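Local coordinates for paenibacillus xanthan lyase (Paenibacillus, PDB 6F2P), which catalyses the eliminative removal of terminal mannosyl residues from the side chains of xanthan, as a polysaccharide lyase of family 8 that carries several calcium ions, at residues Arg281-Ser286 / Asn398-Lys403; Ser823-Ser828 / Tyr889-Asp894; Val909-Ala914 / Gly934-His939. All coordinates share one frame; numbering follows the deposited sequence.

Interaction 1 (Arg281-Ser286 / Asn398-Lys403); sequences RGREIS and NAENNK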
loop_
_atom_site.group_PDB
_atom_site.type_symbol
_atom_site.label_atom_id
_atom_site.label_comp_id
_atom_site.label_asym_id
_atom_site.label_seq_id
_atom_site.Cartn_x
_atom_site.Cartn_y
_atom_site.Cartn_z
ATOM N N ARG A 281 -13.000 10.066 1.513
ATOM C CA ARG A 281 -13.783 11.136 0.906
ATOM C C ARG A 281 -13.006 12.445 0.781
ATOM O O ARG A 281 -13.565 13.474 0.381
ATOM C CB ARG A 281 -15.104 11.345 1.651
ATOM C CG ARG A 281 -15.979 10.112 1.675
ATOM C CD ARG A 281 -17.412 10.414 2.074
ATOM N NE ARG A 281 -17.518 11.196 3.304
ATOM C CZ ARG A 281 -17.963 12.453 3.358
ATOM N NH1 ARG A 281 -18.344 13.072 2.251
ATOM N NH2 ARG A 281 -18.030 13.095 4.520
ATOM N N GLY A 282 -11.714 12.392 1.088
ATOM C CA GLY A 282 -10.850 13.555 0.970
ATOM C C GLY A 282 -11.436 14.809 1.586
ATOM O O GLY A 282 -11.976 14.775 2.703
ATOM N N ARG A 283 -11.364 15.915 0.847
ATOM C CA ARG A 283 -11.792 17.206 1.385
ATOM C C ARG A 283 -13.296 17.288 1.619
ATOM O O ARG A 283 -13.778 18.216 2.269
ATOM C CB ARG A 283 -11.330 18.359 0.496
ATOM C CG ARG A 283 -12.128 18.563 -0.779
ATOM C CD ARG A 283 -11.489 19.675 -1.604
ATOM N NE ARG A 283 -12.328 20.054 -2.731
ATOM C CZ ARG A 283 -12.183 19.587 -3.967
ATOM N NH1 ARG A 283 -11.214 18.727 -4.244
ATOM N NH2 ARG A 283 -13.007 19.986 -4.931
ATOM N N GLU A 284 -14.035 16.304 1.121
ATOM C CA GLU A 284 -15.489 16.349 1.200
ATOM C C GLU A 284 -16.071 16.075 2.577
ATOM O O GLU A 284 -17.281 16.188 2.772
ATOM C CB GLU A 284 -16.099 15.432 0.157
ATOM C CG GLU A 284 -15.634 15.802 -1.226
ATOM C CD GLU A 284 -16.437 15.118 -2.288
ATOM O OE1 GLU A 284 -17.470 14.512 -1.924
ATOM O OE2 GLU A 284 -16.040 15.188 -3.478
ATOM N N ILE A 285 -15.217 15.750 3.543
ATOM C CA ILE A 285 -15.696 15.519 4.899
ATOM C C ILE A 285 -16.144 16.838 5.493
ATOM O O ILE A 285 -16.834 16.857 6.510
ATOM C CB ILE A 285 -14.630 14.877 5.811
ATOM C CG1 ILE A 285 -13.382 15.764 5.907
ATOM C CG2 ILE A 285 -14.275 13.486 5.318
ATOM C CD1 ILE A 285 -12.403 15.333 7.000
ATOM N N SER A 286 -15.755 17.936 4.843
ATOM C CA SER A 286 -16.120 19.278 5.296
ATOM C C SER A 286 -17.396 19.828 4.669
ATOM O O SER A 286 -17.681 21.005 4.812
ATOM C CB SER A 286 -14.982 20.268 5.043
ATOM O OG SER A 286 -14.813 20.508 3.659
ATOM N N ASN A 398 -9.414 25.692 -1.829
ATOM C CA ASN A 398 -10.597 26.549 -1.921
ATOM C C ASN A 398 -11.357 26.674 -0.621
ATOM O O ASN A 398 -12.587 26.697 -0.638
ATOM C CB ASN A 398 -11.575 26.046 -2.988
ATOM C CG ASN A 398 -10.882 25.619 -4.256
ATOM O OD1 ASN A 398 -9.948 26.281 -4.724
ATOM N ND2 ASN A 398 -11.320 24.490 -4.817
ATOM N N ALA A 399 -10.629 26.738 0.492
ATOM C CA ALA A 399 -11.227 26.971 1.805
ATOM C C ALA A 399 -12.157 25.845 2.190
ATOM O O ALA A 399 -13.153 26.062 2.892
ATOM C CB ALA A 399 -11.977 28.301 1.835
ATOM N N GLU A 400 -11.831 24.646 1.717
ATOM C CA GLU A 400 -12.545 23.439 2.111
ATOM C C GLU A 400 -11.655 22.563 2.987
ATOM O O GLU A 400 -10.424 22.571 2.842
ATOM C CB GLU A 400 -13.007 22.654 0.885
ATOM C CG GLU A 400 -13.986 23.398 0.003
ATOM C CD GLU A 400 -14.738 22.474 -0.937
ATOM O OE1 GLU A 400 -14.217 22.175 -2.033
ATOM O OE2 GLU A 400 -15.855 22.041 -0.572
ATOM N N ASN A 401 -12.286 21.818 3.895
ATOM C CA ASN A 401 -11.572 20.907 4.785
ATOM C C ASN A 401 -10.484 21.641 5.573
ATOM O O ASN A 401 -9.346 21.175 5.665
ATOM C CB ASN A 401 -10.975 19.745 3.983
ATOM C CG ASN A 401 -10.634 18.550 4.847
ATOM O OD1 ASN A 401 -11.196 18.375 5.928
ATOM N ND2 ASN A 401 -9.710 17.717 4.375
ATOM N N ASN A 402 -10.842 22.793 6.133
ATOM C CA ASN A 402 -9.860 23.678 6.748
ATOM C C ASN A 402 -9.279 23.124 8.031
ATOM O O ASN A 402 -8.135 23.422 8.365
ATOM C CB ASN A 402 -10.447 25.065 7.005
ATOM C CG ASN A 402 -10.969 25.720 5.749
ATOM O OD1 ASN A 402 -10.437 25.523 4.659
ATOM N ND2 ASN A 402 -12.019 26.512 5.895
ATOM N N LYS A 403 -10.063 22.319 8.747
ATOM C CA LYS A 403 -9.611 21.728 10.008
ATOM C C LYS A 403 -9.193 20.253 9.876
ATOM O O LYS A 403 -9.231 19.498 10.843
ATOM C CB LYS A 403 -10.701 21.868 11.071
ATOM C CG LYS A 403 -10.961 23.295 11.520
ATOM C CD LYS A 403 -12.406 23.475 11.939
ATOM C CE LYS A 403 -12.633 23.189 13.404
ATOM N NZ LYS A 403 -14.066 23.376 13.801
#

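Interaction 2 (Ser823-Ser828 / Tyr889-Asp894); sequences SRIMKS and YKLMLD. With CA (calcium ion), chain C.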
loop_
_atom_site.group_PDB
_atom_site.type_symbol
_atom_site.label_atom_id
_atom_site.label_comp_id
_atom_site.label_asym_id
_atom_site.label_seq_id
_atom_site.Cartn_x
_atom_site.Cartn_y
_atom_site.Cartn_z
ATOM N N SER A 823 33.740 -7.163 -12.868
ATOM C CA SER A 823 32.728 -6.746 -13.829
ATOM C C SER A 823 33.254 -6.922 -15.243
ATOM O O SER A 823 34.433 -6.690 -15.504
ATOM C CB SER A 823 32.313 -5.292 -13.592
ATOM O OG SER A 823 33.391 -4.407 -13.827
ATOM N N ARG A 824 32.388 -7.364 -16.146
ATOM C CA ARG A 824 32.766 -7.523 -17.546
ATOM C C ARG A 824 32.285 -6.305 -18.313
ATOM O O ARG A 824 31.097 -5.998 -18.317
ATOM C CB ARG A 824 32.188 -8.809 -18.143
ATOM C CG ARG A 824 32.670 -9.117 -19.550
ATOM C CD ARG A 824 32.128 -10.454 -20.045
ATOM N NE ARG A 824 33.002 -11.079 -21.037
ATOM C CZ ARG A 824 32.734 -11.154 -22.337
ATOM N NH1 ARG A 824 31.610 -10.649 -22.820
ATOM N NH2 ARG A 824 33.592 -11.743 -23.158
ATOM N N ILE A 825 33.227 -5.609 -18.938
ATOM C CA ILE A 825 32.955 -4.355 -19.615
ATOM C C ILE A 825 33.169 -4.509 -21.122
ATOM O O ILE A 825 34.210 -5.015 -21.554
ATOM C CB ILE A 825 33.893 -3.243 -19.089
ATOM C CG1 ILE A 825 33.758 -3.082 -17.565
ATOM C CG2 ILE A 825 33.668 -1.937 -19.849
ATOM C CD1 ILE A 825 32.337 -2.896 -17.072
ATOM N N MET A 826 32.191 -4.085 -21.921
ATOM C CA MET A 826 32.358 -4.086 -23.372
ATOM C C MET A 826 33.119 -2.834 -23.809
ATOM O O MET A 826 32.995 -1.768 -23.190
ATOM C CB MET A 826 31.003 -4.152 -24.066
ATOM C CG MET A 826 30.148 -5.316 -23.628
ATOM S SD MET A 826 30.851 -6.877 -24.162
ATOM C CE MET A 826 31.345 -7.539 -22.589
ATOM N N LYS A 827 33.915 -2.963 -24.868
ATOM C CA LYS A 827 34.666 -1.824 -25.382
ATOM C C LYS A 827 33.717 -0.787 -25.969
ATOM O O LYS A 827 32.764 -1.122 -26.680
ATOM C CB LYS A 827 35.683 -2.262 -26.444
ATOM C CG LYS A 827 36.556 -1.127 -26.988
ATOM C CD LYS A 827 37.492 -1.624 -28.084
ATOM C CE LYS A 827 38.254 -0.482 -28.742
ATOM N NZ LYS A 827 39.033 -0.988 -29.909
ATOM N N SER A 828 33.986 0.474 -25.665
ATOM C CA SER A 828 33.190 1.573 -26.174
ATOM C C SER A 828 34.102 2.784 -26.246
ATOM O O SER A 828 34.883 3.030 -25.328
ATOM C CB SER A 828 32.005 1.842 -25.243
ATOM O OG SER A 828 31.306 3.027 -25.588
ATOM N N TYR A 889 31.736 10.125 -20.561
ATOM C CA TYR A 889 31.795 9.439 -19.280
ATOM C C TYR A 889 30.964 8.159 -19.245
ATOM O O TYR A 889 30.759 7.578 -18.177
ATOM C CB TYR A 889 31.314 10.371 -18.168
ATOM C CG TYR A 889 32.122 11.639 -18.000
ATOM C CD1 TYR A 889 31.751 12.819 -18.641
ATOM C CD2 TYR A 889 33.245 11.666 -17.183
ATOM C CE1 TYR A 889 32.479 13.994 -18.472
ATOM C CE2 TYR A 889 33.984 12.833 -17.010
ATOM C CZ TYR A 889 33.598 13.992 -17.657
ATOM O OH TYR A 889 34.339 15.139 -17.481
ATOM N N LYS A 890 30.490 7.715 -20.404
ATOM C CA LYS A 890 29.601 6.556 -20.451
ATOM C C LYS A 890 30.302 5.229 -20.168
ATOM O O LYS A 890 31.470 5.192 -19.768
ATOM C CB LYS A 890 28.840 6.510 -21.777
ATOM C CG LYS A 890 27.955 7.731 -21.989
ATOM C CD LYS A 890 27.127 7.628 -23.259
ATOM C CE LYS A 890 26.253 8.863 -23.425
ATOM N NZ LYS A 890 25.287 8.701 -24.542
ATOM N N LEU A 891 29.574 4.137 -20.368
ATOM C CA LEU A 891 30.099 2.822 -20.041
ATOM C C LEU A 891 29.194 1.750 -20.621
ATOM O O LEU A 891 27.972 1.919 -20.676
ATOM C CB LEU A 891 30.185 2.668 -18.523
ATOM C CG LEU A 891 30.702 1.365 -17.913
ATOM C CD1 LEU A 891 32.182 1.161 -18.217
ATOM C CD2 LEU A 891 30.459 1.370 -16.411
ATOM N N MET A 892 29.799 0.656 -21.070
ATOM C CA MET A 892 29.046 -0.500 -21.536
ATOM C C MET A 892 29.219 -1.663 -20.558
ATOM O O MET A 892 30.132 -2.482 -20.706
ATOM C CB MET A 892 29.503 -0.915 -22.939
ATOM C CG MET A 892 29.027 0.001 -24.056
ATOM S SD MET A 892 27.245 -0.103 -24.330
ATOM C CE MET A 892 26.949 1.492 -25.091
ATOM N N LEU A 893 28.342 -1.732 -19.560
ATOM C CA LEU A 893 28.423 -2.761 -18.523
ATOM C C LEU A 893 27.743 -4.069 -18.949
ATOM O O LEU A 893 26.562 -4.077 -19.297
ATOM C CB LEU A 893 27.804 -2.228 -17.229
ATOM C CG LEU A 893 27.717 -3.119 -15.988
ATOM C CD1 LEU A 893 29.080 -3.666 -15.591
ATOM C CD2 LEU A 893 27.114 -2.310 -14.850
ATOM N N ASP A 894 28.483 -5.171 -18.916
ATOM C CA ASP A 894 27.920 -6.458 -19.321
ATOM C C ASP A 894 27.374 -7.214 -18.117
ATOM O O ASP A 894 26.211 -7.616 -18.114
ATOM C CB ASP A 894 28.952 -7.309 -20.081
ATOM C CG ASP A 894 28.347 -8.586 -20.683
ATOM O OD1 ASP A 894 27.109 -8.766 -20.598
ATOM O OD2 ASP A 894 29.105 -9.405 -21.254
HETATM CA CA CA C . 24.909 -9.062 -20.156
HETATM O O HOH W 1 32.227 0.793 -21.897
#

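Interaction 3 (Val909-Ala914 / Gly934-His939); sequences VDNADA and GADYIH. With CA (calcium ion), chain G.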
loop_
_atom_site.group_PDB
_atom_site.type_symbol
_atom_site.label_atom_id
_atom_site.label_comp_id
_atom_site.label_asym_id
_atom_site.label_seq_id
_atom_site.Cartn_x
_atom_site.Cartn_y
_atom_site.Cartn_z
ATOM N N VAL A 909 45.309 -26.699 9.551
ATOM C CA VAL A 909 45.154 -27.604 10.682
ATOM C C VAL A 909 46.451 -27.699 11.474
ATOM O O VAL A 909 47.482 -28.082 10.929
ATOM C CB VAL A 909 44.710 -29.002 10.238
ATOM C CG1 VAL A 909 44.321 -29.824 11.442
ATOM C CG2 VAL A 909 43.539 -28.899 9.277
ATOM N N ASP A 910 46.396 -27.321 12.751
ATOM C CA ASP A 910 47.562 -27.381 13.629
ATOM C C ASP A 910 47.470 -28.658 14.453
ATOM O O ASP A 910 46.416 -29.283 14.493
ATOM C CB ASP A 910 47.604 -26.153 14.542
ATOM C CG ASP A 910 48.954 -25.966 15.211
ATOM O OD1 ASP A 910 49.920 -25.609 14.503
ATOM O OD2 ASP A 910 49.050 -26.170 16.442
ATOM N N ASN A 911 48.561 -29.061 15.094
ATOM C CA ASN A 911 48.546 -30.293 15.882
ATOM C C ASN A 911 47.655 -30.171 17.114
ATOM O O ASN A 911 47.217 -31.175 17.683
ATOM C CB ASN A 911 49.955 -30.677 16.297
ATOM C CG ASN A 911 50.678 -29.543 16.974
ATOM O OD1 ASN A 911 51.075 -28.576 16.327
ATOM N ND2 ASN A 911 50.853 -29.651 18.288
ATOM N N ALA A 912 47.402 -28.930 17.524
ATOM C CA ALA A 912 46.467 -28.638 18.607
ATOM C C ALA A 912 46.086 -27.169 18.560
ATOM O O ALA A 912 46.901 -26.338 18.961
ATOM C CB ALA A 912 47.091 -28.968 19.957
ATOM N N ASP A 913 44.898 -26.795 18.070
ATOM C CA ASP A 913 43.846 -27.623 17.432
ATOM C C ASP A 913 43.111 -28.723 18.198
ATOM O O ASP A 913 43.694 -29.706 18.654
ATOM C CB ASP A 913 44.200 -28.049 16.007
ATOM C CG ASP A 913 43.973 -26.935 14.998
ATOM O OD1 ASP A 913 44.235 -25.764 15.343
ATOM O OD2 ASP A 913 43.520 -27.233 13.871
ATOM N N ALA A 914 41.801 -28.521 18.299
ATOM C CA ALA A 914 40.924 -29.372 19.088
ATOM C C ALA A 914 40.110 -30.261 18.168
ATOM O O ALA A 914 39.571 -31.290 18.588
ATOM C CB ALA A 914 39.995 -28.513 19.940
ATOM N N GLY A 934 51.773 -22.289 15.339
ATOM C CA GLY A 934 51.211 -22.409 16.671
ATOM C C GLY A 934 52.262 -22.124 17.727
ATOM O O GLY A 934 53.328 -21.573 17.437
ATOM N N ALA A 935 51.959 -22.498 18.963
ATOM C CA ALA A 935 52.943 -22.436 20.030
ATOM C C ALA A 935 53.959 -23.548 19.822
ATOM O O ALA A 935 55.166 -23.310 19.705
ATOM C CB ALA A 935 52.257 -22.599 21.374
ATOM N N ASP A 936 53.436 -24.766 19.739
ATOM C CA ASP A 936 54.239 -25.972 19.829
ATOM C C ASP A 936 54.224 -26.807 18.547
ATOM O O ASP A 936 53.601 -26.432 17.550
ATOM C CB ASP A 936 53.716 -26.829 20.988
ATOM C CG ASP A 936 52.284 -27.319 20.763
ATOM O OD1 ASP A 936 51.613 -26.839 19.820
ATOM O OD2 ASP A 936 51.813 -28.167 21.552
ATOM N N TYR A 937 54.933 -27.933 18.598
ATOM C CA TYR A 937 54.827 -29.013 17.621
ATOM C C TYR A 937 54.990 -30.321 18.387
ATOM O O TYR A 937 55.295 -30.301 19.573
ATOM C CB TYR A 937 55.904 -28.888 16.544
ATOM C CG TYR A 937 57.293 -28.616 17.075
ATOM C CD1 TYR A 937 58.122 -29.653 17.478
ATOM C CD2 TYR A 937 57.776 -27.317 17.163
ATOM C CE1 TYR A 937 59.393 -29.403 17.960
ATOM C CE2 TYR A 937 59.046 -27.055 17.642
ATOM C CZ TYR A 937 59.851 -28.099 18.039
ATOM O OH TYR A 937 61.118 -27.836 18.517
ATOM N N ILE A 938 54.790 -31.453 17.727
ATOM C CA ILE A 938 54.958 -32.734 18.401
ATOM C C ILE A 938 55.968 -33.643 17.692
ATOM O O ILE A 938 56.283 -33.435 16.520
ATOM C CB ILE A 938 53.607 -33.459 18.604
ATOM C CG1 ILE A 938 52.868 -33.624 17.276
ATOM C CG2 ILE A 938 52.738 -32.691 19.579
ATOM C CD1 ILE A 938 51.578 -34.409 17.404
ATOM N N HIS A 939 56.495 -34.630 18.414
ATOM C CA HIS A 939 57.449 -35.577 17.836
ATOM C C HIS A 939 57.332 -36.984 18.425
ATOM O O HIS A 939 56.810 -37.163 19.527
ATOM C CB HIS A 939 58.893 -35.048 17.909
ATOM C CG HIS A 939 59.423 -34.877 19.301
ATOM N ND1 HIS A 939 59.643 -35.939 20.153
ATOM C CD2 HIS A 939 59.805 -33.767 19.979
ATOM C CE1 HIS A 939 60.123 -35.490 21.300
ATOM N NE2 HIS A 939 60.231 -34.176 21.220
HETATM CA CA CA G . 51.874 -26.469 15.914
#

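Interaction 1 (Arg281-Ser286 / Asn398-Lys403)
Arg283 and Glu400 cross at a slant, with their guanidinium and carboxylate planes 65° apart. Arg283 NE donates to Glu400 OE1 at 2.9 Å in a nearly straight salt bridge. The acceptor lies in the guanidinium plane, but Arg283 NE approaches Glu400 OE1 from above the carboxylate plane. The Arg283 chain is extended from CG to NE, and this carries the guanidinium along to the acid. Its NH1 is held by Tyr229 and Glu395. Glu400 OE2 turns to Arg287 and Asn584, so both ends of the ion pair have further partners.

Ser286 points at the other loop. Its OG sits between the backbone N and the carbonyl carbon (chi1 69°). Ser286 OG accepts a bent bond from Asn401 N at 2.9 Å. It donates in turn to Arg283 O. One hydroxyl thus ties the 3-10 turn 283-285 to the loop 398-403.

The Asn401 side chain lies across this turn. Asn401 CB packs on Arg283 CB at 3.8 Å, and Asn401 OD1 touches Ile285 CG1 at 3.4 Å. ND2 is bonded to Glu395 O. This is a buried, polar loop-to-loop junction between the alpha-helical and super-sandwich regions of a family 8 polysaccharide lyase.

Interaction 2 (Ser823-Ser828 / Tyr889-Asp894)
Met826 N donates to Met892 O at 2.9 Å, and Asp894 N to Arg824 O at 2.8 Å. These bonds join the antiparallel strands 823-826 and 891-894. Between them Ile825 and Leu893 form a non-hydrogen-bonded pair. At the Met826-Met892 pair a water bridges Met826 O to Met892 N in place of a direct bond.

The charged contact is Arg824 with Asp894. The two side chains run side by side and point the same way. Arg824 NH1 reaches Asp894 OD2 at 3.2 Å, with the acceptor in the guanidinium plane. Asn789 O also takes a bond from NH1.

Metal binding uses the other carboxylate oxygen. Asp894 OD1 binds the calcium ion at 2.3 Å, and its backbone O is a longer ligand at 2.8 Å. Glu769, Glu771, Ser791 and Lys794 complete the site. Arginine and calcium therefore share one carboxylate, which probably helps to fix its rotation.

Apolar contacts cover the face with Ile825 and Leu893. Ile825 CD1 meets Leu893 CD1 at 3.7 Å, and Ile825 CG2 meets Leu891 CD1. On the other face Met826 CB touches Met892 CB at 3.7 Å. Such a pairing of strands, with calcium bound at one strand, is consistent with a carbohydrate-binding-module-like beta-sandwich.

Interaction 3 (Val909-Ala914 / Gly934-His939)
Asn911 and Asp936 both set CG between the backbone N and the carbonyl carbon (chi1 52° and 64°). This turns their ends to each other across the contact. Asp910 instead has CG anti to its N, and its carboxylate reaches the calcium ion between the two segments.

Asp910 OD1 lies 2.6 Å from calcium and Asp910 OD2 a longer 2.9 Å. Asn911 OD1 is 2.3 Å from calcium. From the other segment comes a backbone atom, Asp936 O, at 2.4 Å from calcium. Tyr933 O and Asp1032 OD1 complete the site.

The side chain of Asp936 has a second-shell part. Asn911 ND2 donates to Asp936 OD1 at 3.3 Å. The donor comes from above the carboxylate plane, and the amide and carboxylate planes are 44° apart. Asn911 thus uses its oxygen for the metal and its nitrogen for the acid, which sets which way round the amide sits. Asp910 OD2 and Asp936 OD1 stand 4.3 Å apart, and the calcium probably offsets their like charges.

Ile938 CG2 packs near Asn911 ND2 at 3.8 Å. This calcium site of the Golvesin C-terminal domain joins Asp910 and Asn911, the loop with Tyr933 and Asp936, and Asp1032 of strand 1030-1039.

In the fold
The three contacts come in series along the chain, and none touches another. Interaction 1 joins loops of the alpha-helical and super-sandwich regions. Interaction 2 lies about 54 Å away, centre to centre, in the sheet where strands 817-826 and 891-900 pair. Interaction 3 lies about 50 Å from interaction 2, between centres. It lies at strands 907-910 and 937-939, which both pair with strand 1030-1039. The centres of interactions 1 and 3 are about 80 Å apart, on opposite sides of the chain's centre. Interactions 2 and 3 each include calcium ligands, at different antiparallel sheets. Each of these C-terminal beta modules thus has its own calcium site, remote from interaction 1.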